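Local coordinates for 4-oxalocrotonate decarboxylase NahK (Pseudomonas putida, PDB 5D2I), which catalyses the decarboxylation of (3E)-2-oxohex-3-enedioate to 2-oxopent-4-enoate and carbon dioxide in the breakdown of aromatic hydrocarbons, at residues 114-119 with 145-150. The protein carries 1 engineered substitution. Numbering follows the deposited sequence.
Sequences EAEISV and TVEVID. With CA (calcium ion), chain C.
Glu-114, Glu-116 and Glu-147 meet at one calcium ion, each through a single carboxylate oxygen. Glu-114 OE1 binds calcium at 2.3 Å; Glu-116 OE2 and Glu-147 OE1 each bind it at 2.2 Å. Two waters and one further atom complete the shell. The metal lets Glu-116 OE2 and Glu-147 OE1 approach to 3.2 Å, their carboxylate planes 84° apart. Water 1 also donates to Glu-116 OE1, tying that carboxylate to the shell twice. Glu-147 OE2 forms a salt bridge with Lys-69, which places the metal beside the 2-oxoglutarate site, probably the substrate pocket. Ile-149 CD1 packs across Glu-114, 3.7 Å from CD.

Backbone pairing sets the three glutamates on one face. Glu-114 with Glu-147 and Glu-116 with Thr-145 are antiparallel hydrogen-bonded pairs. Beyond them Ser-118 OG donates to Thr-145 OG1 (2.7 Å). With OG1 anti to the carbonyl carbon (chi1 -52°), the Thr-145 hydroxyl reaches Ser-118 and also hydrogen-bonds to Ile-143 O. A valine here would probably leave Ser-118 OG without this acceptor and Ile-143 O without the hydroxyl.

On the other face, Ala-115 and Val-146 pack against strand 253-258. Strand 170-175 flanks 139-149, and 236-238 pairs with 112-121, within the mixed sheet of the FAH-family fold.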
loop_
_atom_site.group_PDB
_atom_site.type_symbol
_atom_site.label_atom_id
_atom_site.label_comp_id
_atom_site.label_asym_id
_atom_site.label_seq_id
_atom_site.Cartn_x
_atom_site.Cartn_y
_atom_site.Cartn_z
ATOM N N GLU A 114 -7.156 4.475 -4.065
ATOM C CA GLU A 114 -6.215 4.451 -5.166
ATOM C C GLU A 114 -6.475 3.182 -5.926
ATOM O O GLU A 114 -6.613 2.120 -5.321
ATOM C CB GLU A 114 -4.787 4.382 -4.626
ATOM C CG GLU A 114 -4.408 5.510 -3.729
ATOM C CD GLU A 114 -2.961 5.441 -3.336
ATOM O OE1 GLU A 114 -2.563 4.450 -2.686
ATOM O OE2 GLU A 114 -2.226 6.369 -3.701
ATOM N N ALA A 115 -6.521 3.285 -7.250
ATOM C CA ALA A 115 -6.659 2.110 -8.095
ATOM C C ALA A 115 -5.280 1.511 -8.246
ATOM O O ALA A 115 -4.326 2.219 -8.565
ATOM C CB ALA A 115 -7.190 2.510 -9.445
ATOM N N GLU A 116 -5.168 0.213 -8.001
ATOM C CA GLU A 116 -3.886 -0.463 -8.105
ATOM C C GLU A 116 -4.053 -1.786 -8.800
ATOM O O GLU A 116 -5.156 -2.309 -8.933
ATOM C CB GLU A 116 -3.298 -0.695 -6.707
ATOM C CG GLU A 116 -3.350 0.557 -5.869
ATOM C CD GLU A 116 -2.314 0.625 -4.784
ATOM O OE1 GLU A 116 -1.420 -0.250 -4.715
ATOM O OE2 GLU A 116 -2.395 1.582 -3.995
ATOM N N ILE A 117 -2.934 -2.329 -9.251
ATOM C CA ILE A 117 -2.919 -3.706 -9.686
ATOM C C ILE A 117 -2.053 -4.495 -8.720
ATOM O O ILE A 117 -0.941 -4.079 -8.368
ATOM C CB ILE A 117 -2.446 -3.840 -11.139
ATOM C CG1 ILE A 117 -2.663 -5.274 -11.616
ATOM C CG2 ILE A 117 -0.978 -3.415 -11.289
ATOM C CD1 ILE A 117 -4.139 -5.636 -11.709
ATOM N N SER A 118 -2.591 -5.599 -8.216
ATOM C CA SER A 118 -1.828 -6.402 -7.295
ATOM C C SER A 118 -1.337 -7.627 -8.031
ATOM O O SER A 118 -1.849 -7.967 -9.089
ATOM C CB SER A 118 -2.691 -6.823 -6.104
ATOM O OG SER A 118 -3.123 -5.679 -5.391
ATOM N N VAL A 119 -0.321 -8.273 -7.483
ATOM C CA VAL A 119 0.084 -9.566 -7.994
ATOM C C VAL A 119 0.093 -10.565 -6.854
ATOM O O VAL A 119 0.189 -10.193 -5.685
ATOM C CB VAL A 119 1.498 -9.496 -8.616
ATOM C CG1 VAL A 119 1.521 -8.490 -9.745
ATOM C CG2 VAL A 119 2.515 -9.116 -7.564
ATOM N N THR A 145 -7.039 -4.148 -7.615
ATOM C CA THR A 145 -7.192 -3.848 -6.203
ATOM C C THR A 145 -7.292 -2.362 -6.000
ATOM O O THR A 145 -6.502 -1.607 -6.550
ATOM C CB THR A 145 -5.989 -4.330 -5.415
ATOM O OG1 THR A 145 -5.754 -5.708 -5.725
ATOM C CG2 THR A 145 -6.258 -4.189 -3.905
ATOM N N VAL A 146 -8.266 -1.949 -5.204
ATOM C CA VAL A 146 -8.386 -0.554 -4.850
ATOM C C VAL A 146 -7.948 -0.415 -3.400
ATOM O O VAL A 146 -8.512 -1.057 -2.513
ATOM C CB VAL A 146 -9.824 -0.085 -5.009
ATOM C CG1 VAL A 146 -9.981 1.334 -4.494
ATOM C CG2 VAL A 146 -10.217 -0.151 -6.481
ATOM N N GLU A 147 -6.941 0.412 -3.151
ATOM C CA GLU A 147 -6.538 0.599 -1.777
ATOM C C GLU A 147 -7.359 1.695 -1.181
ATOM O O GLU A 147 -7.680 2.667 -1.857
ATOM C CB GLU A 147 -5.059 0.952 -1.616
ATOM C CG GLU A 147 -4.631 0.713 -0.177
ATOM C CD GLU A 147 -3.155 0.903 0.080
ATOM O OE1 GLU A 147 -2.454 1.482 -0.776
ATOM O OE2 GLU A 147 -2.698 0.470 1.161
ATOM N N VAL A 148 -7.724 1.529 0.081
ATOM C CA VAL A 148 -8.181 2.674 0.841
ATOM C C VAL A 148 -7.006 3.046 1.723
ATOM O O VAL A 148 -6.582 2.250 2.558
ATOM C CB VAL A 148 -9.369 2.346 1.715
ATOM C CG1 VAL A 148 -9.857 3.616 2.414
ATOM C CG2 VAL A 148 -10.484 1.763 0.861
ATOM N N ILE A 149 -6.447 4.230 1.506
ATOM C CA ILE A 149 -5.367 4.694 2.358
ATOM C C ILE A 149 -5.924 5.702 3.321
ATOM O O ILE A 149 -6.880 6.411 3.014
ATOM C CB ILE A 149 -4.231 5.332 1.566
ATOM C CG1 ILE A 149 -4.769 6.328 0.543
ATOM C CG2 ILE A 149 -3.422 4.257 0.853
ATOM C CD1 ILE A 149 -3.664 7.088 -0.155
ATOM N N ASP A 150 -5.316 5.777 4.490
ATOM C CA ASP A 150 -5.859 6.621 5.526
ATOM C C ASP A 150 -4.724 6.911 6.467
ATOM O O ASP A 150 -4.531 6.196 7.443
ATOM C CB ASP A 150 -6.955 5.876 6.274
ATOM C CG ASP A 150 -7.824 6.796 7.098
ATOM O OD1 ASP A 150 -7.934 7.988 6.748
ATOM O OD2 ASP A 150 -8.401 6.341 8.114
HETATM CA CA CA C . -1.366 2.552 -2.339
HETATM O O HOH W 1 -0.019 0.620 -2.536
HETATM O O HOH W 2 0.338 3.631 -3.582
#